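CaaX farnesyltransferase beta subunit Ram1 (Aspergillus fumigatus, PDB 4L9P) probably transfers, together with its alpha subunit, a farnesyl group from farnesyl diphosphate to a cysteine near the C-terminus of target proteins, using zinc. Local coordinates at residues H311-C323 / Y368-Q380. Sequence-based numbering, arbitrary orientation. Where two conformers were deposited one is given.
Sequences HGAYAFCALACLC and YSHWVGNCWPLVQ. With FII ([(3,7,11-trimethyl-dodeca-2,6,10-trienyloxycarbamoyl)-methyl]-phosphonic acid), chain Q.
F316, packed as a knob among H370, W371, C375 and L378, illustrates how one side chain can join two helical segments beside a lipid pocket. Its CB lies 3.2 Å from W371 O, a carbonyl buried by the contact. With CG anti to the backbone N (chi1 175°), the ring is carried across to 368-380. CD2 then meets the indole edge, 3.6 Å from W371 CE3, while CE1 lies 3.8 Å from N374 CB. At the tip, CZ sits 3.6 Å from H370 CE1: the imidazole turns its edge to one phenyl face, planes 62° apart, and A320 CB lies over the opposite face. H370 is held in that pose by N374 ND2, whose nearly straight bond (178°) reaches ND1 in the imidazole plane, N374 OD1 being taken by T443. Farther along, L378 returns the knob, fitting among F316, L319, A320 and C323. W371 in turn spreads one face under A313 CB and the isoprenoid carbon C12 of FII, its NE1 bonded to Y432. At the N-terminus of helix 312-323, H311 caps A313 N through ND1 and donates from NE2 to FII O49 (2.8 Å); Y368 OH, at the edge of the H311 ring, donates a hydrogen bond to FII O51, and R359 and K362 also bond to FII. Knobs-into-holes packing thus joins helices of the alpha-alpha toroid, and the same segments supply part of the isoprenoid pocket and phosphonate site near the zinc ion.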
ATOM      1  N   HIS B 311      -4.540   1.913  -4.955  1.00  2.26           N
ATOM      2  CA  HIS B 311      -4.447   2.177  -3.515  1.00  1.99           C
ATOM      3  C   HIS B 311      -3.051   2.684  -3.209  1.00  2.67           C
ATOM      4  O   HIS B 311      -2.057   2.125  -3.662  1.00  3.87           O
ATOM      5  CB  HIS B 311      -4.707   0.866  -2.731  1.00  2.46           C
ATOM      6  CG  HIS B 311      -5.014   1.106  -1.292  1.00  2.60           C
ATOM      7  ND1 HIS B 311      -4.034   1.470  -0.373  1.00  3.59           N
ATOM      8  CD2 HIS B 311      -6.178   1.077  -0.624  1.00  4.22           C
ATOM      9  CE1 HIS B 311      -4.621   1.678   0.803  1.00  3.70           C
ATOM     10  NE2 HIS B 311      -5.928   1.437   0.670  1.00  4.17           N
ATOM     11  N   GLY B 312      -2.951   3.684  -2.335  1.00  2.48           N
ATOM     12  CA  GLY B 312      -1.636   4.273  -2.009  1.00  3.46           C
ATOM     13  C   GLY B 312      -0.668   3.255  -1.429  1.00  3.17           C
ATOM     14  O   GLY B 312       0.546   3.383  -1.697  1.00  4.72           O
ATOM     15  N   ALA B 313      -1.102   2.286  -0.621  1.00  4.10           N
ATOM     16  CA  ALA B 313      -0.136   1.368  -0.068  1.00  5.02           C
ATOM     17  C   ALA B 313       0.519   0.543  -1.172  1.00  3.55           C
ATOM     18  O   ALA B 313       1.731   0.279  -1.134  1.00  4.15           O
ATOM     19  CB  ALA B 313      -0.819   0.453   0.892  1.00  7.71           C
ATOM     20  N   TYR B 314      -0.284   0.140  -2.149  1.00  4.35           N
ATOM     21  CA  TYR B 314       0.259  -0.688  -3.236  1.00  3.79           C
ATOM     22  C   TYR B 314       0.998   0.174  -4.249  1.00  4.53           C
ATOM     23  O   TYR B 314       1.970  -0.302  -4.873  1.00  5.42           O
ATOM     24  CB  TYR B 314      -0.875  -1.456  -3.889  1.00  3.49           C
ATOM     25  CG  TYR B 314      -1.504  -2.457  -2.927  1.00  4.60           C
ATOM     26  CD1 TYR B 314      -0.699  -3.387  -2.248  1.00  6.43           C
ATOM     27  CD2 TYR B 314      -2.894  -2.614  -2.808  1.00  4.72           C
ATOM     28  CE1 TYR B 314      -1.269  -4.396  -1.439  1.00  5.51           C
ATOM     29  CE2 TYR B 314      -3.443  -3.608  -1.997  1.00  5.17           C
ATOM     30  CZ  TYR B 314      -2.658  -4.484  -1.325  1.00  6.09           C
ATOM     31  OH  TYR B 314      -3.254  -5.484  -0.583  1.00  9.36           O
ATOM     32  N   ALA B 315       0.625   1.450  -4.406  1.00  3.61           N
ATOM     33  CA  ALA B 315       1.452   2.364  -5.245  1.00  3.83           C
ATOM     34  C   ALA B 315       2.846   2.501  -4.660  1.00  2.48           C
ATOM     35  O   ALA B 315       3.847   2.472  -5.417  1.00  4.11           O
ATOM     36  CB  ALA B 315       0.779   3.716  -5.352  1.00  5.00           C
ATOM     37  N   PHE B 316       2.932   2.657  -3.325  1.00  2.88           N
ATOM     38  CA  PHE B 316       4.258   2.722  -2.736  1.00  2.54           C
ATOM     39  C   PHE B 316       5.053   1.448  -3.061  1.00  2.32           C
ATOM     40  O   PHE B 316       6.242   1.492  -3.493  1.00  4.17           O
ATOM     41  CB  PHE B 316       4.241   2.916  -1.214  1.00  3.28           C
ATOM     42  CG  PHE B 316       5.634   2.854  -0.620  1.00  3.66           C
ATOM     43  CD1 PHE B 316       6.498   3.954  -0.756  1.00  4.84           C
ATOM     44  CD2 PHE B 316       6.107   1.661  -0.060  1.00  3.92           C
ATOM     45  CE1 PHE B 316       7.813   3.884  -0.321  1.00  5.16           C
ATOM     46  CE2 PHE B 316       7.441   1.586   0.426  1.00  4.61           C
ATOM     47  CZ  PHE B 316       8.306   2.701   0.270  1.00  4.93           C
ATOM     48  N   CYS B 317       4.452   0.293  -2.773  1.00  3.27           N
ATOM     49  CA  CYS B 317       5.209  -0.954  -3.021  1.00  4.41           C
ATOM     50  C   CYS B 317       5.698  -1.058  -4.471  1.00  3.99           C
ATOM     51  O   CYS B 317       6.836  -1.464  -4.728  1.00  4.27           O
ATOM     52  CB  CYS B 317       4.278  -2.158  -2.742  1.00  5.04           C
ATOM     53  SG  CYS B 317       3.919  -2.408  -0.972  1.00  6.87           S
ATOM     54  N   ALA B 318       4.819  -0.752  -5.423  1.00  3.44           N
ATOM     55  CA  ALA B 318       5.175  -0.865  -6.837  1.00  3.13           C
ATOM     56  C   ALA B 318       6.241   0.152  -7.255  1.00  4.26           C
ATOM     57  O   ALA B 318       7.172  -0.213  -7.966  1.00  5.10           O
ATOM     58  CB  ALA B 318       3.927  -0.719  -7.742  1.00  4.52           C
ATOM     59  N   LEU B 319       6.072   1.414  -6.846  1.00  3.48           N
ATOM     60  CA  LEU B 319       7.031   2.444  -7.283  1.00  3.84           C
ATOM     61  C   LEU B 319       8.379   2.213  -6.605  1.00  3.91           C
ATOM     62  O   LEU B 319       9.425   2.353  -7.259  1.00  5.16           O
ATOM     63  CB  LEU B 319       6.517   3.829  -6.909  1.00  4.42           C
ATOM     64  CG  LEU B 319       5.294   4.267  -7.748  1.00  6.40           C
ATOM     65  CD1 LEU B 319       4.631   5.505  -7.125  1.00  7.31           C
ATOM     66  CD2 LEU B 319       5.721   4.497  -9.233  1.00  9.26           C
ATOM     67  N   ALA B 320       8.382   1.841  -5.316  1.00  4.12           N
ATOM     68  CA  ALA B 320       9.644   1.579  -4.643  1.00  4.02           C
ATOM     69  C   ALA B 320      10.305   0.356  -5.294  1.00  4.82           C
ATOM     70  O   ALA B 320      11.519   0.341  -5.515  1.00  5.52           O
ATOM     71  CB  ALA B 320       9.412   1.318  -3.116  1.00  4.57           C
ATOM     72  N   CYS B 321       9.520  -0.691  -5.609  1.00  5.33           N
ATOM     73  CA  CYS B 321      10.108  -1.857  -6.277  1.00  6.22           C
ATOM     74  C   CYS B 321      10.685  -1.457  -7.643  1.00  5.51           C
ATOM     75  O   CYS B 321      11.787  -1.921  -7.991  1.00  6.37           O
ATOM     76  CB  CYS B 321       9.009  -2.943  -6.435  1.00  6.95           C
ATOM     77  SG  CYS B 321       9.728  -4.528  -6.887  1.00  9.02           S
ATOM     78  N   LEU B 322       9.979  -0.608  -8.420  1.00  5.89           N
ATOM     79  CA  LEU B 322      10.530  -0.176  -9.737  1.00  5.91           C
ATOM     80  C   LEU B 322      11.866   0.538  -9.544  1.00  6.25           C
ATOM     81  O   LEU B 322      12.796   0.323 -10.333  1.00  7.94           O
ATOM     82  CB  LEU B 322       9.570   0.780 -10.467  1.00  6.49           C
ATOM     83  CG  LEU B 322       8.378   0.065 -11.102  1.00  6.48           C
ATOM     84  CD1 LEU B 322       7.455   1.145 -11.660  1.00  7.29           C
ATOM     85  CD2 LEU B 322       8.754  -0.918 -12.218  1.00  6.82           C
ATOM     86  N   CYS B 323      11.980   1.332  -8.476  1.00  5.66           N
ATOM     87  CA  CYS B 323      13.223   2.040  -8.225  1.00  6.83           C
ATOM     88  C   CYS B 323      14.341   1.130  -7.710  1.00  7.66           C
ATOM     89  O   CYS B 323      15.502   1.594  -7.615  1.00  7.98           O
ATOM     90  CB  CYS B 323      12.970   3.229  -7.247  1.00  8.16           C
ATOM     91  SG  CYS B 323      11.926   4.508  -8.088  1.00  9.50           S
ATOM     92  N   TYR B 368      -0.793   6.696   5.837  1.00  2.59           N
ATOM     93  CA  TYR B 368      -0.507   7.044   4.439  1.00  3.02           C
ATOM     94  C   TYR B 368       0.509   8.196   4.371  1.00  3.25           C
ATOM     95  O   TYR B 368       0.976   8.506   3.286  1.00  3.15           O
ATOM     96  CB  TYR B 368      -1.795   7.362   3.631  1.00  2.94           C
ATOM     97  CG  TYR B 368      -2.728   6.137   3.605  1.00  3.15           C
ATOM     98  CD1 TYR B 368      -2.200   4.880   3.304  1.00  5.08           C
ATOM     99  CD2 TYR B 368      -4.045   6.264   3.970  1.00  3.50           C
ATOM    100  CE1 TYR B 368      -3.033   3.701   3.333  1.00  4.38           C
ATOM    101  CE2 TYR B 368      -4.895   5.142   3.997  1.00  3.24           C
ATOM    102  CZ  TYR B 368      -4.343   3.887   3.712  1.00  3.34           C
ATOM    103  OH  TYR B 368      -5.153   2.770   3.714  1.00  4.35           O
ATOM    104  N   SER B 369       0.795   8.838   5.515  1.00  3.42           N
ATOM    105  CA  SER B 369       1.880   9.816   5.489  1.00  3.61           C
ATOM    106  C   SER B 369       3.159   9.161   4.975  1.00  3.34           C
ATOM    107  O   SER B 369       3.955   9.822   4.257  1.00  4.72           O
ATOM    108  CB  SER B 369       2.132  10.331   6.913  1.00  4.03           C
ATOM    109  OG  SER B 369       0.916  10.800   7.454  1.00  4.39           O
ATOM    110  N   HIS B 370       3.364   7.856   5.251  1.00  3.25           N
ATOM    111  CA  HIS B 370       4.391   7.092   4.593  1.00  3.85           C
ATOM    112  C   HIS B 370       3.964   6.534   3.256  1.00  3.31           C
ATOM    113  O   HIS B 370       4.584   6.829   2.205  1.00  4.19           O
ATOM    114  CB  HIS B 370       4.875   5.954   5.456  1.00  4.37           C
ATOM    115  CG  HIS B 370       5.693   4.986   4.671  1.00  4.29           C
ATOM    116  ND1 HIS B 370       6.890   5.355   4.067  1.00  5.38           N
ATOM    117  CD2 HIS B 370       5.460   3.682   4.316  1.00  4.60           C
ATOM    118  CE1 HIS B 370       7.351   4.313   3.368  1.00  6.38           C
ATOM    119  NE2 HIS B 370       6.505   3.289   3.497  1.00  6.76           N
ATOM    120  N   TRP B 371       2.863   5.766   3.202  1.00  3.14           N
ATOM    121  CA  TRP B 371       2.645   5.006   1.936  1.00  3.55           C
ATOM    122  C   TRP B 371       2.436   5.955   0.764  1.00  4.43           C
ATOM    123  O   TRP B 371       2.955   5.691  -0.327  1.00  6.12           O
ATOM    124  CB  TRP B 371       1.427   4.067   2.061  1.00  3.57           C
ATOM    125  CG  TRP B 371       1.571   3.067   3.196  1.00  3.42           C
ATOM    126  CD1 TRP B 371       0.820   3.001   4.346  1.00  4.06           C
ATOM    127  CD2 TRP B 371       2.553   2.040   3.303  1.00  3.47           C
ATOM    128  NE1 TRP B 371       1.274   1.998   5.167  1.00  4.60           N
ATOM    129  CE2 TRP B 371       2.343   1.382   4.561  1.00  4.09           C
ATOM    130  CE3 TRP B 371       3.563   1.592   2.465  1.00  4.37           C
ATOM    131  CZ2 TRP B 371       3.167   0.337   5.009  1.00  5.79           C
ATOM    132  CZ3 TRP B 371       4.382   0.565   2.906  1.00  6.10           C
ATOM    133  CH2 TRP B 371       4.155  -0.071   4.165  1.00  6.06           C
ATOM    134  N   VAL B 372       1.629   7.022   0.945  1.00  3.09           N
ATOM    135  CA  VAL B 372       1.475   8.013  -0.110  1.00  3.66           C
ATOM    136  C   VAL B 372       2.646   9.010  -0.054  1.00  3.83           C
ATOM    137  O   VAL B 372       3.218   9.331  -1.098  1.00  4.97           O
ATOM    138  CB  VAL B 372       0.109   8.725   0.016  1.00  3.80           C
ATOM    139  CG1 VAL B 372       0.014   9.900  -0.930  1.00  4.81           C
ATOM    140  CG2 VAL B 372      -1.027   7.709  -0.265  1.00  4.78           C
ATOM    141  N   GLY B 373       3.014   9.498   1.147  1.00  4.11           N
ATOM    142  CA  GLY B 373       4.030  10.569   1.242  1.00  4.55           C
ATOM    143  C   GLY B 373       5.335  10.157   0.569  1.00  4.27           C
ATOM    144  O   GLY B 373       5.950  10.945  -0.161  1.00  6.18           O
ATOM    145  N   ASN B 374       5.778   8.915   0.785  1.00  4.62           N
ATOM    146  CA  ASN B 374       7.046   8.479   0.226  1.00  4.69           C
ATOM    147  C   ASN B 374       6.950   8.036  -1.214  1.00  4.42           C
ATOM    148  O   ASN B 374       8.004   7.761  -1.844  1.00  7.21           O
ATOM    149  CB  ASN B 374       7.719   7.423   1.113  1.00  6.13           C
ATOM    150  CG  ASN B 374       8.596   8.087   2.180  1.00  8.60           C
ATOM    151  OD1 ASN B 374       9.332   9.067   1.854  1.00 10.53           O
ATOM    152  ND2 ASN B 374       8.606   7.555   3.399  1.00 10.48           N
ATOM    153  N   CYS B 375       5.731   8.033  -1.801  1.00  3.71           N
ATOM    154  CA  CYS B 375       5.688   7.966  -3.270  1.00  4.13           C
ATOM    155  C   CYS B 375       6.249   9.248  -3.877  1.00  4.64           C
ATOM    156  O   CYS B 375       6.778   9.230  -5.014  1.00  6.03           O
ATOM    157  CB  CYS B 375       4.276   7.817  -3.826  1.00  5.05           C
ATOM    158  SG  CYS B 375       3.587   6.148  -3.530  1.00  5.90           S
ATOM    159  N   TRP B 376       6.136  10.376  -3.163  1.00  4.87           N
ATOM    160  CA  TRP B 376       6.509  11.653  -3.780  1.00  4.68           C
ATOM    161  C   TRP B 376       7.998  11.795  -4.154  1.00  4.80           C
ATOM    162  O   TRP B 376       8.301  12.227  -5.275  1.00  5.71           O
ATOM    163  CB  TRP B 376       6.022  12.854  -2.938  1.00  5.02           C
ATOM    164  CG  TRP B 376       4.525  13.026  -3.144  1.00  5.82           C
ATOM    165  CD1 TRP B 376       3.489  12.819  -2.206  1.00  6.70           C
ATOM    166  CD2 TRP B 376       3.867  13.410  -4.377  1.00  6.37           C
ATOM    167  NE1 TRP B 376       2.257  13.085  -2.803  1.00  6.92           N
ATOM    168  CE2 TRP B 376       2.451  13.437  -4.116  1.00  6.72           C
ATOM    169  CE3 TRP B 376       4.330  13.721  -5.666  1.00  7.74           C
ATOM    170  CZ2 TRP B 376       1.516  13.782  -5.088  1.00  8.05           C
ATOM    171  CZ3 TRP B 376       3.372  14.025  -6.673  1.00  9.13           C
ATOM    172  CH2 TRP B 376       1.991  14.066  -6.356  1.00  9.72           C
ATOM    173  N   PRO B 377       8.933  11.428  -3.251  1.00  5.23           N
ATOM    174  CA  PRO B 377      10.344  11.520  -3.690  1.00  5.77           C
ATOM    175  C   PRO B 377      10.617  10.589  -4.864  1.00  5.81           C
ATOM    176  O   PRO B 377      11.498  10.928  -5.690  1.00  6.78           O
ATOM    177  CB  PRO B 377      11.149  11.058  -2.455  1.00  7.31           C
ATOM    178  CG  PRO B 377      10.207  11.098  -1.284  1.00  9.25           C
ATOM    179  CD  PRO B 377       8.775  11.121  -1.815  1.00  7.22           C
ATOM    180  N   LEU B 378       9.915   9.460  -4.932  1.00  5.47           N
ATOM    181  CA  LEU B 378      10.158   8.515  -6.042  1.00  5.42           C
ATOM    182  C   LEU B 378       9.648   9.129  -7.341  1.00  5.82           C
ATOM    183  O   LEU B 378      10.368   9.137  -8.370  1.00  6.90           O
ATOM    184  CB  LEU B 378       9.429   7.169  -5.796  1.00  6.34           C
ATOM    185  CG  LEU B 378       9.880   6.530  -4.479  1.00  5.98           C
ATOM    186  CD1 LEU B 378       9.070   5.193  -4.270  1.00  8.16           C
ATOM    187  CD2 LEU B 378      11.379   6.266  -4.357  1.00  6.71           C
ATOM    188  N   VAL B 379       8.412   9.674  -7.343  0.76  5.80           N
ATOM    189  CA  VAL B 379       7.862  10.244  -8.579  0.76  6.86           C
ATOM    190  C   VAL B 379       8.672  11.511  -8.940  0.76  6.56           C
ATOM    191  O   VAL B 379       8.992  11.778 -10.115  0.76  6.47           O
ATOM    192  CB  VAL B 379       6.357  10.572  -8.400  0.76  7.93           C
ATOM    193  CG1 VAL B 379       5.796  11.471  -9.593  0.76  9.71           C
ATOM    194  CG2 VAL B 379       5.591   9.218  -8.296  0.76  7.59           C
ATOM    195  N   GLN B 380       8.984  12.320  -7.927  1.00  6.38           N
ATOM    196  CA  GLN B 380       9.758  13.558  -8.181  1.00  8.07           C
ATOM    197  C   GLN B 380      11.130  13.227  -8.785  1.00  7.09           C
ATOM    198  O   GLN B 380      11.588  13.895  -9.738  1.00  7.61           O
ATOM    199  CB  GLN B 380       9.827  14.352  -6.903  1.00  8.60           C
ATOM    200  CG  GLN B 380       8.340  14.973  -6.675  1.00 10.80           C
ATOM    201  CD  GLN B 380       7.978  15.550  -5.308  1.00 12.54           C
ATOM    202  OE1 GLN B 380       6.829  15.953  -5.118  1.00 10.22           O
ATOM    203  NE2 GLN B 380       8.934  15.652  -4.396  1.00 14.11           N
TER
HETATM  204  C1  FII Q 608       5.181  -3.456   2.762  1.00 11.11           C
HETATM  205  C2  FII Q 608       3.720  -3.682   3.050  1.00 10.84           C
HETATM  206  C6  FII Q 608       3.392  -4.958   3.701  1.00 12.73           C
HETATM  207  C10 FII Q 608       2.739  -2.846   2.335  1.00 10.00           C
HETATM  208  C11 FII Q 608       1.226  -3.021   2.455  1.00  9.72           C
HETATM  209  C12 FII Q 608       0.715  -1.946   3.459  1.00  8.89           C
HETATM  210  C15 FII Q 608      -0.771  -1.604   3.422  1.00 10.93           C
HETATM  211  C18 FII Q 608      -1.323  -0.561   4.386  1.00 11.22           C
HETATM  212  C22 FII Q 608      -1.649  -2.622   2.768  1.00 14.30           C
HETATM  213  C23 FII Q 608      -3.036  -2.116   2.402  1.00 17.67           C
HETATM  214  C24 FII Q 608      -3.939  -3.219   2.000  1.00 15.94           C
HETATM  215  C27 FII Q 608      -5.368  -2.786   2.083  1.00 12.41           C
HETATM  216  C30 FII Q 608      -5.925  -2.165   0.813  1.00 12.96           C
HETATM  217  C34 FII Q 608      -6.199  -3.568   3.029  1.00 12.41           C
HETATM  218  C35 FII Q 608      -7.710  -3.477   3.054  1.00 13.03           C
HETATM  219  O36 FII Q 608      -8.164  -2.894   4.262  1.00 11.83           O
HETATM  220  N42 FII Q 608      -7.650  -1.661   4.559  1.00 10.47           N
HETATM  221  C43 FII Q 608      -8.543  -0.622   4.256  1.00  7.89           C
HETATM  222  O44 FII Q 608      -9.656  -0.770   3.729  1.00  8.17           O
HETATM  223  C45 FII Q 608      -8.016   0.747   4.661  1.00  5.97           C
HETATM  224  P46 FII Q 608      -8.568   2.135   3.539  1.00  4.74           P
HETATM  225  O49 FII Q 608      -8.339   1.654   2.156  1.00  5.05           O
HETATM  226  O50 FII Q 608      -9.984   2.474   3.885  1.00  7.34           O
HETATM  227  O51 FII Q 608      -7.597   3.265   3.941  1.00  5.07           O